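Local coordinates for protein FimX (Pseudomonas aeruginosa PAO1, PDB 3HV8), which binds C2E in a pocket of its EAL domain, a modified TIM-type barrel, at residues V127-A132 / L165-A170; F141-A146 / K156-G161; S197-L202 / A233-T238. One frame throughout, in Å; residues are numbered along the deposited sequence. Where two conformers were deposited one is given.

Interaction 1: V127-A132 / L165-A170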
# COMPACT_ATOMS: atom_id res chain seq x y z
N VAL A 127 -3.63 1.54 20.48
CA VAL A 127 -4.94 1.54 21.13
C VAL A 127 -6.08 1.22 20.16
O VAL A 127 -7.05 0.56 20.53
CB VAL A 127 -5.22 2.87 21.86
CG1 VAL A 127 -6.70 2.99 22.23
CG2 VAL A 127 -4.34 2.97 23.09
N ALA A 128 -5.96 1.67 18.91
CA ALA A 128 -6.98 1.42 17.91
C ALA A 128 -7.11 -0.07 17.55
O ALA A 128 -8.21 -0.58 17.33
CB ALA A 128 -6.70 2.26 16.65
N LEU A 129 -5.97 -0.76 17.50
CA LEU A 129 -5.97 -2.19 17.23
C LEU A 129 -6.64 -2.95 18.37
O LEU A 129 -7.54 -3.74 18.13
CB LEU A 129 -4.54 -2.69 17.00
CG LEU A 129 -3.93 -2.21 15.68
CD1 LEU A 129 -2.45 -2.52 15.63
CD2 LEU A 129 -4.68 -2.83 14.52
N LYS A 130 -6.21 -2.67 19.60
CA LYS A 130 -6.77 -3.33 20.78
C LYS A 130 -8.29 -3.14 20.88
O LYS A 130 -9.02 -4.09 21.18
CB LYS A 130 -6.09 -2.83 22.06
CG LYS A 130 -4.61 -3.17 22.15
CD LYS A 130 -4.24 -3.62 23.56
CE LYS A 130 -2.77 -4.02 23.68
NZ LYS A 130 -1.91 -2.91 24.18
N ALA A 131 -8.76 -1.93 20.61
CA ALA A 131 -10.20 -1.64 20.67
C ALA A 131 -11.05 -2.49 19.73
O ALA A 131 -12.22 -2.78 20.02
CB ALA A 131 -10.45 -0.16 20.43
N ALA A 132 -10.49 -2.88 18.59
CA ALA A 132 -11.23 -3.68 17.62
C ALA A 132 -10.90 -5.16 17.81
O ALA A 132 -11.51 -6.03 17.19
CB ALA A 132 -10.89 -3.25 16.20
N LEU A 165 4.02 -4.03 17.30
CA LEU A 165 2.56 -4.17 17.30
C LEU A 165 2.02 -5.30 16.41
O LEU A 165 0.80 -5.38 16.18
CB LEU A 165 1.90 -2.86 16.84
CG LEU A 165 2.00 -1.62 17.72
CD1 LEU A 165 1.45 -0.38 17.03
CD2 LEU A 165 1.26 -1.86 19.03
N HIS A 166 2.90 -6.14 15.88
CA HIS A 166 2.50 -7.26 15.02
C HIS A 166 1.72 -6.82 13.77
O HIS A 166 0.78 -7.48 13.32
CB HIS A 166 1.71 -8.30 15.82
CG HIS A 166 2.32 -8.61 17.15
ND1 HIS A 166 1.69 -8.34 18.34
CD2 HIS A 166 3.53 -9.13 17.47
CE1 HIS A 166 2.48 -8.70 19.34
NE2 HIS A 166 3.60 -9.19 18.84
N CYS A 167 2.12 -5.67 13.25
CA CYS A 167 1.71 -5.28 11.92
C CYS A 167 2.88 -5.52 11.01
O CYS A 167 4.01 -5.72 11.46
CB CYS A 167 1.32 -3.80 11.89
SG CYS A 167 -0.10 -3.40 12.92
N GLN A 168 2.62 -5.51 9.71
CA GLN A 168 3.68 -5.63 8.73
C GLN A 168 3.84 -4.34 7.96
O GLN A 168 3.05 -3.39 8.13
CB GLN A 168 3.34 -6.77 7.78
CG GLN A 168 3.49 -8.15 8.42
CD GLN A 168 3.01 -9.26 7.51
OE1 GLN A 168 1.90 -9.21 7.00
NE2 GLN A 168 3.84 -10.27 7.31
N ALA A 169 4.86 -4.27 7.12
CA ALA A 169 5.11 -3.09 6.30
C ALA A 169 5.62 -3.44 4.91
O ALA A 169 6.17 -4.54 4.68
CB ALA A 169 6.05 -2.11 7.01
N ALA A 170 5.43 -2.51 3.99
CA ALA A 170 5.82 -2.67 2.60
C ALA A 170 6.37 -1.36 2.08
O ALA A 170 5.94 -0.28 2.51
CB ALA A 170 4.62 -3.06 1.76
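Apolar packing is the only direct link between L129 and C167. The methyl CD1 of L129 lies 3.7 Å from SG of C167, an end-on meeting of a branch tip with a sulfur. The first torsion sets L129 CG and C167 SG anti to their own carbonyl carbons (chi1 -70° and -63°), and chi2 of 169° in L129 then carries CD1 on to the sulfur. L165 stands at the margin, its backbone O 4.4 Å from L129 CD1. The CA atoms of L129 and L165 remain 8.8 Å apart, so the approach depends on the reach of the L129 side chain.

Backbone hydrogen bonding shapes the 165-170 side. Helix 152-164 ends in a Schellman motif in which H166, at positive phi, is the C-prime residue: C167 N bonds to L162 O and H166 N to A163 O. The turn delivers C167 to the start of strand 168-174.

Further apolar neighbours flank the pair, with I92 of helix 80-96 and L139 against L129, and F141 against C167. The arrangement is that of an alpha/beta barrel, where helix 121-132 on the outer layer packs against the turn leading from helix 152-164 into the parallel strand 168-174.

Interaction 2: F141-A146 / K156-G161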
# COMPACT_ATOMS: atom_id res chain seq x y z
N PHE A 141 1.33 -1.86 6.36
CA PHE A 141 1.42 -0.43 6.04
C PHE A 141 2.39 -0.17 4.90
O PHE A 141 3.51 -0.70 4.91
CB PHE A 141 1.79 0.37 7.28
CG PHE A 141 0.69 0.40 8.29
CD1 PHE A 141 -0.35 1.30 8.15
CD2 PHE A 141 0.64 -0.55 9.30
CE1 PHE A 141 -1.42 1.30 9.04
CE2 PHE A 141 -0.41 -0.55 10.20
CZ PHE A 141 -1.44 0.37 10.07
N GLN A 142 1.93 0.57 3.90
CA GLN A 142 2.73 0.84 2.72
C GLN A 142 3.29 2.24 2.79
O GLN A 142 2.57 3.20 3.08
CB GLN A 142 1.88 0.72 1.46
CG GLN A 142 1.16 -0.58 1.33
CD GLN A 142 0.44 -0.73 0.01
OE1 GLN A 142 0.77 -1.62 -0.78
NE2 GLN A 142 -0.54 0.13 -0.24
N ILE A 143 4.58 2.33 2.51
CA ILE A 143 5.28 3.58 2.41
C ILE A 143 5.92 3.66 1.02
O ILE A 143 6.51 2.68 0.57
CB ILE A 143 6.39 3.60 3.49
CG1 ILE A 143 5.77 3.35 4.88
CG2 ILE A 143 7.19 4.90 3.44
CD1 ILE A 143 6.79 3.00 5.99
N SER A 144 5.82 4.79 0.33
CA SER A 144 6.46 4.91 -0.98
C SER A 144 7.98 4.90 -0.83
O SER A 144 8.53 5.30 0.20
CB SER A 144 6.02 6.19 -1.70
OG SER A 144 6.66 7.33 -1.13
N GLU A 145 8.64 4.46 -1.89
CA GLU A 145 10.09 4.48 -1.91
C GLU A 145 10.63 5.88 -1.67
O GLU A 145 11.58 6.07 -0.91
CB GLU A 145 10.62 3.93 -3.23
CG GLU A 145 12.13 4.03 -3.35
CD GLU A 145 12.64 3.29 -4.57
OE1 GLU A 145 12.61 3.85 -5.68
OE2 GLU A 145 13.06 2.13 -4.39
N ALA A 146 10.01 6.87 -2.32
CA ALA A 146 10.49 8.23 -2.17
C ALA A 146 10.41 8.65 -0.70
O ALA A 146 11.36 9.21 -0.15
CB ALA A 146 9.67 9.17 -3.04
N LYS A 156 12.46 4.11 9.69
CA LYS A 156 13.09 3.09 10.52
C LYS A 156 12.35 2.94 11.85
O LYS A 156 11.97 1.85 12.26
CB LYS A 156 14.55 3.46 10.77
CG LYS A 156 15.23 2.56 11.80
CD LYS A 156 16.71 2.91 11.93
CE LYS A 156 17.38 2.05 12.98
NZ LYS A 156 18.86 2.14 12.92
N GLN A 157 12.12 4.07 12.51
CA GLN A 157 11.45 4.03 13.80
C GLN A 157 10.01 3.53 13.68
O GLN A 157 9.55 2.72 14.47
CB GLN A 157 11.46 5.42 14.44
CG GLN A 157 12.86 5.88 14.81
CD GLN A 157 12.93 7.36 15.16
OE1 GLN A 157 12.03 8.13 14.83
NE2 GLN A 157 14.00 7.76 15.83
N LEU A 158 9.30 4.00 12.66
CA LEU A 158 7.92 3.57 12.50
C LEU A 158 7.82 2.08 12.22
O LEU A 158 7.05 1.38 12.86
CB LEU A 158 7.21 4.35 11.39
CG LEU A 158 5.81 3.84 11.06
CD1 LEU A 158 4.88 3.97 12.25
CD2 LEU A 158 5.24 4.60 9.88
N THR A 159 8.63 1.59 11.28
CA THR A 159 8.53 0.17 10.91
C THR A 159 8.98 -0.77 12.04
O THR A 159 8.40 -1.84 12.22
CB THR A 159 9.25 -0.17 9.57
OG1 THR A 159 10.64 0.18 9.65
CG2 THR A 159 8.60 0.60 8.42
N GLN A 160 9.95 -0.34 12.84
CA GLN A 160 10.33 -1.10 14.03
C GLN A 160 9.16 -1.14 15.03
O GLN A 160 8.84 -2.17 15.61
CB GLN A 160 11.59 -0.50 14.67
CG GLN A 160 12.88 -0.89 13.94
CD GLN A 160 14.10 -0.08 14.36
OE1 GLN A 160 15.13 -0.11 13.68
NE2 GLN A 160 14.00 0.63 15.47
N GLY A 161 8.48 -0.00 15.18
CA GLY A 161 7.31 0.05 16.05
C GLY A 161 6.14 -0.78 15.55
O GLY A 161 5.41 -1.40 16.34
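I143 reaches T159 through an extended side chain: chi1 of -56° sets CG1 anti to the carbonyl carbon, and chi2 of 166° carries CD1 straight on toward helix 152-164. On the helix, the first torsion of T159 (chi1 59°) turns CG2 to the strand while OG1 sits between the backbone N and the carbonyl carbon. The two methyls, I143 CD1 and T159 CG2, meet at 3.9 Å, and the side chains cross at an oblique angle. A looser contact joins the same I143 CD1 to CD2 of L158 at 4.5 Å. One methyl from the strand thus touches two successive helix residues, and all three side chains are buried.

No hydrogen bond spans the segments. The hydroxyl of T159 is satisfied elsewhere, since OG1 bonds to A155 O one turn back in the helix and to T188 N in a loop, which is consistent with a fixed rotation that presents CG2 to I143. Around this patch, L121 and L122 of helix 121-132 pack on L158, and A169 of strand 168-174 packs on T159.

Strand 139-144, which ends at S144, the N-cap of helix 145-150, and helix 152-164, followed by the parallel strand 168-174, form a beta-alpha-beta crossover, the repeating topology of the TIM-type barrel adopted by EAL domains.

Interaction 3: S197-L202 / A233-T238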
# COMPACT_ATOMS: atom_id res chain seq x y z
N SER A 197 6.40 1.14 -13.70
CA SER A 197 7.24 1.38 -14.87
C SER A 197 7.97 0.12 -15.34
O SER A 197 8.28 -0.02 -16.53
CB SER A 197 8.25 2.50 -14.60
OG SER A 197 9.16 2.14 -13.58
N PHE A 198 8.23 -0.80 -14.42
CA PHE A 198 9.02 -1.98 -14.75
C PHE A 198 8.27 -3.02 -15.58
O PHE A 198 8.90 -3.94 -16.13
CB PHE A 198 9.59 -2.65 -13.49
CG PHE A 198 10.71 -1.87 -12.87
CD1 PHE A 198 12.00 -2.01 -13.33
CD2 PHE A 198 10.46 -1.01 -11.81
CE1 PHE A 198 13.04 -1.30 -12.76
CE2 PHE A 198 11.50 -0.29 -11.23
CZ PHE A 198 12.79 -0.44 -11.71
N VAL A 199 6.95 -2.89 -15.68
CA VAL A 199 6.20 -3.84 -16.52
C VAL A 199 5.74 -3.22 -17.84
O VAL A 199 4.91 -3.78 -18.53
CB VAL A 199 5.01 -4.51 -15.80
CG1 VAL A 199 5.53 -5.35 -14.64
CG2 VAL A 199 4.00 -3.49 -15.34
N GLN A 200 6.30 -2.07 -18.18
CA GLN A 200 6.02 -1.47 -19.47
C GLN A 200 7.08 -1.95 -20.46
O GLN A 200 8.21 -2.24 -20.07
CB GLN A 200 6.02 0.06 -19.38
CG GLN A 200 5.26 0.64 -18.19
CD GLN A 200 3.80 0.22 -18.15
OE1 GLN A 200 3.23 -0.03 -17.08
NE2 GLN A 200 3.18 0.14 -19.33
N ASP A 201 6.70 -2.08 -21.72
CA ASP A 201 7.64 -2.43 -22.78
C ASP A 201 8.40 -3.74 -22.51
O ASP A 201 9.62 -3.82 -22.69
CB ASP A 201 8.63 -1.28 -23.01
CG ASP A 201 7.93 0.05 -23.22
OD1 ASP A 201 8.45 1.09 -22.74
OD2 ASP A 201 6.85 0.07 -23.86
N LEU A 202 7.66 -4.76 -22.08
CA LEU A 202 8.24 -6.05 -21.74
C LEU A 202 8.47 -6.92 -22.97
O LEU A 202 8.88 -8.08 -22.87
CB LEU A 202 7.35 -6.79 -20.73
CG LEU A 202 7.46 -6.27 -19.29
CD1 LEU A 202 6.56 -7.08 -18.37
CD2 LEU A 202 8.90 -6.33 -18.83
N ALA A 233 -2.27 -10.76 -20.35
CA ALA A 233 -1.84 -12.13 -20.13
C ALA A 233 -0.34 -12.32 -20.30
O ALA A 233 0.29 -13.06 -19.54
CB ALA A 233 -2.60 -13.07 -21.06
N SER A 234 0.25 -11.64 -21.29
CA SER A 234 1.69 -11.74 -21.51
C SER A 234 2.46 -11.24 -20.30
O SER A 234 3.49 -11.80 -19.92
CB SER A 234 2.13 -10.98 -22.77
OG SER A 234 2.12 -9.58 -22.57
N VAL A 235 1.97 -10.16 -19.70
CA VAL A 235 2.64 -9.64 -18.52
C VAL A 235 2.44 -10.56 -17.31
O VAL A 235 3.40 -10.86 -16.61
CB VAL A 235 2.23 -8.18 -18.22
CG1 VAL A 235 2.75 -7.77 -16.86
CG2 VAL A 235 2.80 -7.27 -19.30
N LEU A 236 1.21 -11.01 -17.11
CA LEU A 236 0.93 -12.00 -16.05
C LEU A 236 1.87 -13.19 -16.18
O LEU A 236 2.53 -13.59 -15.23
CB LEU A 236 -0.53 -12.43 -16.05
CG LEU A 236 -1.02 -13.21 -14.82
CD1 LEU A 236 -2.54 -13.20 -14.75
CD2 LEU A 236 -0.49 -14.63 -14.76
N ALA A 237 1.96 -13.76 -17.38
CA ALA A 237 2.81 -14.93 -17.60
C ALA A 237 4.30 -14.65 -17.42
O ALA A 237 5.03 -15.49 -16.88
CB ALA A 237 2.54 -15.51 -18.99
N THR A 238 4.76 -13.49 -17.87
CA THR A 238 6.16 -13.09 -17.71
C THR A 238 6.52 -12.99 -16.23
O THR A 238 7.59 -13.44 -15.81
CB THR A 238 6.45 -11.74 -18.39
OG1 THR A 238 6.22 -11.85 -19.80
CG2 THR A 238 7.89 -11.31 -18.14
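V235 is the helix residue on which V199 and L202 converge. Its two methyls divide the work: CG2 lies 3.9 Å from L202 CD1, while CG1 lies 4.1 Å from V199 CB. CG1 is also 4.2 Å from L202 CD1, so that leucine methyl bears on both branches of the valine, and the two side chains cross at about a right angle. With chi1 at 169°, V235 has CG1 anti to its backbone N and CG2 anti to its carbonyl carbon, which spreads the fork toward the loop. One turn further along the helix, T238 CG2 makes a more distant contact with the same L202 CD1, at 4.4 Å.

The next shell concerns T238. Its OG1 donates to S234 O over 2.7 Å, tilted 30° from the carbonyl plane, and T238 N reaches that oxygen from the opposite face. The oxygen of S234 is thus gripped twice; the OG1 bond ties the hydroxyl to its own helix, and the methyl is the part that meets L202.

Farther out, L211 of helix 205-220 packs on L202 and F229 on V199, whose side chain lies about 8 Å from the bound C2E. The contact joins neighbouring beta-alpha units, those of the parallel strands 191-194 and 224-227, beyond the C-terminal ends of the strands, where TIM-type barrels carry their binding sites.

How the interactions relate
Interactions 1 and 2 belong to one neighbourhood. Their strands, 168-174 and 139-144, are parallel partners in the sheet, joined by probable backbone hydrogen bonds such as A170 N to F141 O, and interaction 2 is nested in the chain loop that interaction 1 closes. Interaction 2 is wholly buried, whereas 1 and 3 are partly buried and lie on opposite sides of the chain's centre, their own centres about 34 Å apart. All three are joined across by apolar contacts without hydrogen bonds, but the elements differ: helix to turn in 1, strand to helix in 2, loop to helix in 3. Threonine methyls serve in 2 and 3, with each hydroxyl bonded to a carbonyl one turn back in its own helix, while a cysteine sulfur serves in 1.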